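Side-chain contacts in putative iron binding protein (Bordetella pertussis Tohama I, PDB 1Y9U), which probably binds ferric iron in the periplasm as a solute-binding protein, using tyrosine side chains as metal ligands: residues K17-Q20 against P21-A25; V283-A287 against V288-F292; A242-A245 against A246-N250. All blocks are in the same frame, centred on the assembly; numbering follows the deposited sequence.

Interaction 1. Residues K17-Q20 against P21-A25; sequences KLIQ and PLLDA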
loop_
_atom_site.group_PDB
_atom_site.type_symbol
_atom_site.label_atom_id
_atom_site.label_comp_id
_atom_site.label_asym_id
_atom_site.label_seq_id
_atom_site.Cartn_x
_atom_site.Cartn_y
_atom_site.Cartn_z
ATOM N N LYS A 17 11.199 -12.946 3.539
ATOM C CA LYS A 17 12.349 -12.206 4.054
ATOM C C LYS A 17 12.007 -10.810 4.597
ATOM O O LYS A 17 12.731 -10.291 5.433
ATOM C CB LYS A 17 13.482 -12.144 3.026
ATOM C CG LYS A 17 14.238 -13.475 2.835
ATOM C CD LYS A 17 14.538 -14.255 4.144
ATOM C CE LYS A 17 13.519 -15.378 4.372
ATOM N NZ LYS A 17 13.738 -16.137 5.628
ATOM N N LEU A 18 10.889 -10.232 4.165
ATOM C CA LEU A 18 10.358 -9.000 4.765
ATOM C C LEU A 18 9.920 -9.192 6.221
ATOM O O LEU A 18 9.828 -8.227 6.987
ATOM C CB LEU A 18 9.140 -8.501 3.969
ATOM C CG LEU A 18 9.371 -8.053 2.520
ATOM C CD1 LEU A 18 8.029 -7.794 1.859
ATOM C CD2 LEU A 18 10.273 -6.817 2.442
ATOM N N ILE A 19 9.638 -10.433 6.597
ATOM C CA ILE A 19 9.023 -10.714 7.891
ATOM C C ILE A 19 9.739 -11.764 8.740
ATOM O O ILE A 19 9.368 -11.944 9.879
ATOM C CB ILE A 19 7.556 -11.140 7.700
ATOM C CG1 ILE A 19 7.455 -12.360 6.774
ATOM C CG2 ILE A 19 6.739 -9.955 7.176
ATOM C CD1 ILE A 19 6.039 -12.837 6.530
ATOM N N GLN A 20 10.752 -12.462 8.228
ATOM C CA GLN A 20 11.276 -13.596 9.001
ATOM C C GLN A 20 11.892 -13.180 10.335
ATOM O O GLN A 20 11.644 -13.830 11.336
ATOM C CB GLN A 20 12.242 -14.469 8.179
ATOM C CG GLN A 20 12.448 -15.894 8.767
ATOM C CD GLN A 20 11.156 -16.692 8.890
ATOM O OE1 GLN A 20 10.409 -16.818 7.921
ATOM N NE2 GLN A 20 10.874 -17.205 10.088
ATOM N N PRO A 21 12.700 -12.126 10.377
ATOM C CA PRO A 21 13.247 -11.686 11.661
ATOM C C PRO A 21 12.173 -11.401 12.720
ATOM O O PRO A 21 12.315 -11.864 13.849
ATOM C CB PRO A 21 14.044 -10.437 11.287
ATOM C CG PRO A 21 14.464 -10.707 9.861
ATOM C CD PRO A 21 13.245 -11.331 9.251
ATOM N N LEU A 22 11.102 -10.702 12.371
ATOM C CA LEU A 22 10.076 -10.419 13.367
ATOM C C LEU A 22 9.271 -11.682 13.734
ATOM O O LEU A 22 8.857 -11.828 14.871
ATOM C CB LEU A 22 9.197 -9.229 12.948
ATOM C CG LEU A 22 8.274 -9.356 11.740
ATOM C CD1 LEU A 22 6.953 -9.985 12.083
ATOM C CD2 LEU A 22 8.030 -7.968 11.137
ATOM N N LEU A 23 9.108 -12.623 12.804
ATOM C CA LEU A 23 8.480 -13.898 13.109
ATOM C C LEU A 23 9.345 -14.741 14.046
ATOM O O LEU A 23 8.820 -15.409 14.948
ATOM C CB LEU A 23 8.176 -14.675 11.826
ATOM C CG LEU A 23 7.167 -14.027 10.880
ATOM C CD1 LEU A 23 7.022 -14.890 9.644
ATOM C CD2 LEU A 23 5.836 -13.837 11.561
ATOM N N ASP A 24 10.656 -14.694 13.835
ATOM C CA ASP A 24 11.595 -15.418 14.700
ATOM C C ASP A 24 11.573 -14.863 16.117
ATOM O O ASP A 24 11.685 -15.626 17.085
ATOM C CB ASP A 24 13.031 -15.368 14.151
ATOM C CG ASP A 24 13.223 -16.241 12.918
ATOM O OD1 ASP A 24 14.278 -16.097 12.277
ATOM O OD2 ASP A 24 12.385 -17.073 12.524
ATOM N N ALA A 25 11.454 -13.544 16.258
ATOM C CA ALA A 25 11.350 -12.950 17.594
ATOM C C ALA A 25 10.070 -13.411 18.302
ATOM O O ALA A 25 10.096 -13.773 19.480
ATOM C CB ALA A 25 11.401 -11.459 17.511
HETATM O O HOH W 1 11.163 -8.653 9.889
#
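Gln20 and Asp24, one helical turn apart, are joined by a side-chain hydrogen bond, Gln20 NE2 to Asp24 OD2 at 2.9 Å. It is nearly straight, with an N-H...O angle of 166°. The acceptor lies in the amide plane of Gln20, whereas the amide reaches OD2 from above the carboxylate plane, the two flat groups being 49° apart. CG of Gln20 stands anti to the backbone N (chi1 -161°) and the chain then bends at chi2, which brings NE2 back over the acid. OE1 makes a weak hydrogen bond to Thr36. Along the backbone, Asp24 N donates to Gln20 O (2.8 Å) and Leu23 N to Ile19 O (3.0 Å). These are the first-turn bonds of helix 20-30, which follows strand 7-12, with Ile19 at the N-cap. A water bridges Leu18 O and Leu22 N at 3.2 Å from each, accepting from the latter. Apolar contacts occupy the inner side. Ile19 CG1 and CD1 both meet Leu23 CD1, CG1 at 3.9 Å, and Leu10 of strand 7-12 touches both residues. Ile19 CB approaches Leu22 CG more loosely, at 4.5 Å, while Leu22 packs onto Leu269 and Tyr270 of helix 264-273.

Interaction 2. Residues V283-A287 against V288-F292; sequences VKLDA and VVASF
Asp286 caps the N-terminus of the short helix 287-291 with two weak bonds, meeting the amides of Val288 and Val289 from the N-cap position. Its CB lies 4.0 Å from Val289 CG2, an apolar contact at the root of a polar side chain. CG is anti to the backbone N (chi1 174°), which swings the carboxylate alongside Val288, the two side chains pointing the same way; CG itself comes 3.8 Å from Val288 N. At the tip, OD2 accepts the two weak bonds: from Val288 N at 3.0 Å, strongly bent (124°), and from Val289 N at 3.4 Å, straighter but long. OD2 also approaches Val288 CB, and its stronger partner is Asn206 ND2 of helix 198-206, so the capping oxygen ties two helices together. Behind the cap, Asp286 O accepts from Ala290 N at 2.9 Å, and Ala287 O from Ser291 N. Leu285, just before the cap, lays CB and CD1 beside Ala290, with CD1 4.0 Å from its CA; its other neighbours are Tyr277 and Pro278. Val289, buried, touches Tyr277. Three residues on from Val288, Ser291 OG donates to Val288 O at 2.6 Å, in the carbonyl plane and on a lone pair.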
loop_
_atom_site.group_PDB
_atom_site.type_symbol
_atom_site.label_atom_id
_atom_site.label_comp_id
_atom_site.label_asym_id
_atom_site.label_seq_id
_atom_site.Cartn_x
_atom_site.Cartn_y
_atom_site.Cartn_z
ATOM N N VAL A 283 5.504 4.771 16.226
ATOM C CA VAL A 283 6.547 3.861 15.807
ATOM C C VAL A 283 7.672 4.602 15.086
ATOM O O VAL A 283 7.415 5.441 14.218
ATOM C CB VAL A 283 5.960 2.777 14.895
ATOM C CG1 VAL A 283 7.036 1.921 14.273
ATOM C CG2 VAL A 283 4.989 1.926 15.695
ATOM N N LYS A 284 8.899 4.305 15.483
ATOM C CA LYS A 284 10.077 4.916 14.867
ATOM C C LYS A 284 10.099 4.592 13.380
ATOM O O LYS A 284 10.012 3.426 12.980
ATOM C CB LYS A 284 11.362 4.410 15.520
ATOM C CG LYS A 284 12.644 4.972 14.917
ATOM C CD LYS A 284 12.957 6.365 15.385
ATOM C CE LYS A 284 14.408 6.758 15.039
ATOM N NZ LYS A 284 14.934 7.879 15.884
ATOM N N LEU A 285 10.233 5.644 12.580
ATOM C CA LEU A 285 10.278 5.510 11.138
ATOM C C LEU A 285 11.710 5.410 10.640
ATOM O O LEU A 285 12.636 5.969 11.238
ATOM C CB LEU A 285 9.664 6.751 10.486
ATOM C CG LEU A 285 8.228 7.114 10.893
ATOM C CD1 LEU A 285 7.825 8.450 10.275
ATOM C CD2 LEU A 285 7.231 6.045 10.505
ATOM N N ASP A 286 11.873 4.731 9.511
ATOM C CA ASP A 286 13.117 4.862 8.742
ATOM C C ASP A 286 13.415 6.347 8.516
ATOM O O ASP A 286 12.514 7.133 8.242
ATOM C CB ASP A 286 12.993 4.170 7.400
ATOM C CG ASP A 286 14.184 4.417 6.547
ATOM O OD1 ASP A 286 15.247 3.839 6.848
ATOM O OD2 ASP A 286 14.141 5.228 5.603
ATOM N N ALA A 287 14.694 6.719 8.554
ATOM C CA ALA A 287 15.076 8.115 8.471
ATOM C C ALA A 287 14.628 8.793 7.163
ATOM O O ALA A 287 14.232 9.929 7.180
ATOM C CB ALA A 287 16.585 8.268 8.636
ATOM N N VAL A 288 14.771 8.094 6.043
ATOM C CA VAL A 288 14.284 8.624 4.772
ATOM C C VAL A 288 12.759 8.830 4.824
ATOM O O VAL A 288 12.258 9.873 4.451
ATOM C CB VAL A 288 14.689 7.721 3.593
ATOM C CG1 VAL A 288 14.070 8.228 2.306
ATOM C CG2 VAL A 288 16.213 7.657 3.468
ATOM N N VAL A 289 12.037 7.834 5.311
ATOM C CA VAL A 289 10.583 7.952 5.389
ATOM C C VAL A 289 10.183 9.159 6.279
ATOM O O VAL A 289 9.307 9.937 5.932
ATOM C CB VAL A 289 9.959 6.643 5.880
ATOM C CG1 VAL A 289 8.435 6.827 6.116
ATOM C CG2 VAL A 289 10.218 5.519 4.891
ATOM N N ALA A 290 10.865 9.325 7.416
ATOM C CA ALA A 290 10.612 10.470 8.301
ATOM C C ALA A 290 10.838 11.807 7.600
ATOM O O ALA A 290 10.135 12.761 7.838
ATOM C CB ALA A 290 11.477 10.378 9.558
ATOM N N SER A 291 11.822 11.839 6.705
ATOM C CA SER A 291 12.172 13.056 5.973
ATOM C C SER A 291 11.083 13.532 5.039
ATOM O O SER A 291 11.092 14.683 4.605
ATOM C CB SER A 291 13.494 12.886 5.204
ATOM O OG SER A 291 13.328 12.198 3.977
ATOM N N PHE A 292 10.116 12.664 4.731
ATOM C CA PHE A 292 9.005 13.070 3.887
ATOM C C PHE A 292 8.060 14.052 4.601
ATOM O O PHE A 292 7.158 14.602 3.987
ATOM C CB PHE A 292 8.211 11.845 3.417
ATOM C CG PHE A 292 9.014 10.813 2.634
ATOM C CD1 PHE A 292 8.524 9.519 2.514
ATOM C CD2 PHE A 292 10.218 11.133 2.015
ATOM C CE1 PHE A 292 9.234 8.543 1.785
ATOM C CE2 PHE A 292 10.936 10.163 1.301
ATOM C CZ PHE A 292 10.438 8.874 1.187
#

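Interaction 3. Residues A242-A245 against A246-N250; sequences AAVA and AHAPN
From Ala245 to Ala248 the backbone folds into a type I beta turn, with Ala246 and His247 at its two central positions, closed by a hydrogen bond from Ala248 N to Ala245 O (3.2 Å) whose N-H points well at the oxygen (157°) although the donor stands above the carbonyl plane, 65° out of it and not on a lone pair.

The side-chain contact across the turn is between Val244 and Ala248. Of the two valine methyls it is CG1 that reaches over, 4.0 Å from Ala248 CB. CG1 is anti to the backbone N of Val244, with chi1 at 174°, and this places it beside the carbonyl carbon, facing Ala248 CB. The methyl of Ala248 points toward the strand and also lies 3.5 Å from Ala245 O, next to the oxygen that its own amide bonds. Val244 is buried, with Ala254 and Leu258 of helix 251-261 packed against it. Ala248 touches Gln77 of strand 76-77 as well as Asp57, and then leads the chain on to Pro249.

At the bend, Ala246 CB sits 3.9 Å above one face of the His247 imidazole, offset toward its rim. The His247 side chain leaves the backbone away from the strand and is exposed; it touches Asp52. Further on, Asn250 holds the N-cap position of helix 251-261 without a side-chain capping bond, and its backbone N donates to Asp57 OD1. Ala245 is paired with Asp57 through the backbone, so Asp57 meets both ends of the loop. The arrangement is a strand-to-helix connection at the end of an inner strand of the mixed sheet in a periplasmic-binding-protein fold, where strand 237-245 gives way through a type I turn to helix 251-261.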
loop_
_atom_site.group_PDB
_atom_site.type_symbol
_atom_site.label_atom_id
_atom_site.label_comp_id
_atom_site.label_asym_id
_atom_site.label_seq_id
_atom_site.Cartn_x
_atom_site.Cartn_y
_atom_site.Cartn_z
ATOM N N ALA A 242 -3.909 -8.287 7.085
ATOM C CA ALA A 242 -4.077 -9.665 7.465
ATOM C C ALA A 242 -5.436 -9.918 8.075
ATOM O O ALA A 242 -6.151 -9.022 8.470
ATOM C CB ALA A 242 -2.976 -10.046 8.438
ATOM N N ALA A 243 -5.747 -11.197 8.169
ATOM C CA ALA A 243 -7.007 -11.692 8.714
ATOM C C ALA A 243 -6.761 -13.077 9.278
ATOM O O ALA A 243 -5.828 -13.765 8.855
ATOM C CB ALA A 243 -8.052 -11.761 7.635
ATOM N N VAL A 244 -7.581 -13.475 10.247
ATOM C CA VAL A 244 -7.546 -14.855 10.730
ATOM C C VAL A 244 -8.334 -15.741 9.759
ATOM O O VAL A 244 -9.425 -15.390 9.335
ATOM C CB VAL A 244 -8.108 -14.950 12.146
ATOM C CG1 VAL A 244 -8.209 -16.414 12.600
ATOM C CG2 VAL A 244 -7.237 -14.158 13.120
ATOM N N ALA A 245 -7.755 -16.874 9.397
ATOM C CA ALA A 245 -8.409 -17.803 8.462
ATOM C C ALA A 245 -9.665 -18.430 9.059
ATOM O O ALA A 245 -9.739 -18.687 10.270
ATOM C CB ALA A 245 -7.451 -18.876 8.036
ATOM N N ALA A 246 -10.642 -18.689 8.193
ATOM C CA ALA A 246 -11.970 -19.177 8.595
ATOM C C ALA A 246 -11.917 -20.458 9.437
ATOM O O ALA A 246 -12.698 -20.624 10.379
ATOM C CB ALA A 246 -12.826 -19.408 7.353
ATOM N N HIS A 247 -10.991 -21.339 9.101
ATOM C CA HIS A 247 -10.878 -22.639 9.772
ATOM C C HIS A 247 -9.576 -22.804 10.567
ATOM O O HIS A 247 -9.088 -23.917 10.781
ATOM C CB HIS A 247 -11.065 -23.742 8.725
ATOM C CG HIS A 247 -12.397 -23.679 8.048
ATOM N ND1 HIS A 247 -13.572 -23.966 8.707
ATOM C CD2 HIS A 247 -12.751 -23.320 6.790
ATOM C CE1 HIS A 247 -14.591 -23.803 7.881
ATOM N NE2 HIS A 247 -14.121 -23.407 6.711
ATOM N N ALA A 248 -9.024 -21.683 11.038
ATOM C CA ALA A 248 -7.752 -21.695 11.758
ATOM C C ALA A 248 -7.754 -22.795 12.812
ATOM O O ALA A 248 -8.600 -22.756 13.701
ATOM C CB ALA A 248 -7.516 -20.348 12.423
ATOM N N PRO A 249 -6.843 -23.758 12.697
ATOM C CA PRO A 249 -6.732 -24.817 13.715
ATOM C C PRO A 249 -6.078 -24.364 15.020
ATOM O O PRO A 249 -6.271 -25.011 16.046
ATOM C CB PRO A 249 -5.865 -25.869 13.009
ATOM C CG PRO A 249 -4.998 -25.077 12.055
ATOM C CD PRO A 249 -5.923 -24.013 11.571
ATOM N N ASN A 250 -5.295 -23.289 14.982
ATOM C CA ASN A 250 -4.657 -22.712 16.162
ATOM C C ASN A 250 -5.171 -21.283 16.357
ATOM O O ASN A 250 -4.386 -20.331 16.267
ATOM C CB ASN A 250 -3.142 -22.721 16.009
ATOM C CG ASN A 250 -2.595 -24.087 15.627
ATOM O OD1 ASN A 250 -2.555 -25.001 16.459
ATOM N ND2 ASN A 250 -2.157 -24.234 14.382
#

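How the interactions relate
Interactions 1, 2 and 3 are separate local contacts, none touching another. The centre of interaction 1 is about 20 Å from each of the other two centres, which lie about 32 Å apart. Two helices relate them: 251-261, which follows the turn of interaction 3, also packs on Leu22 and Leu23 of interaction 1, and 264-273 touches both Ile19 of interaction 1 and Val283 of segment 283-287. Interaction 2 alone is near the iron site, which holds no metal in this model: the side chain of Val289 is about 6 Å from that of the iron ligand Tyr199, and that of Val288 about 10 Å from that of Tyr200. Interactions 1 and 3 lie away from it.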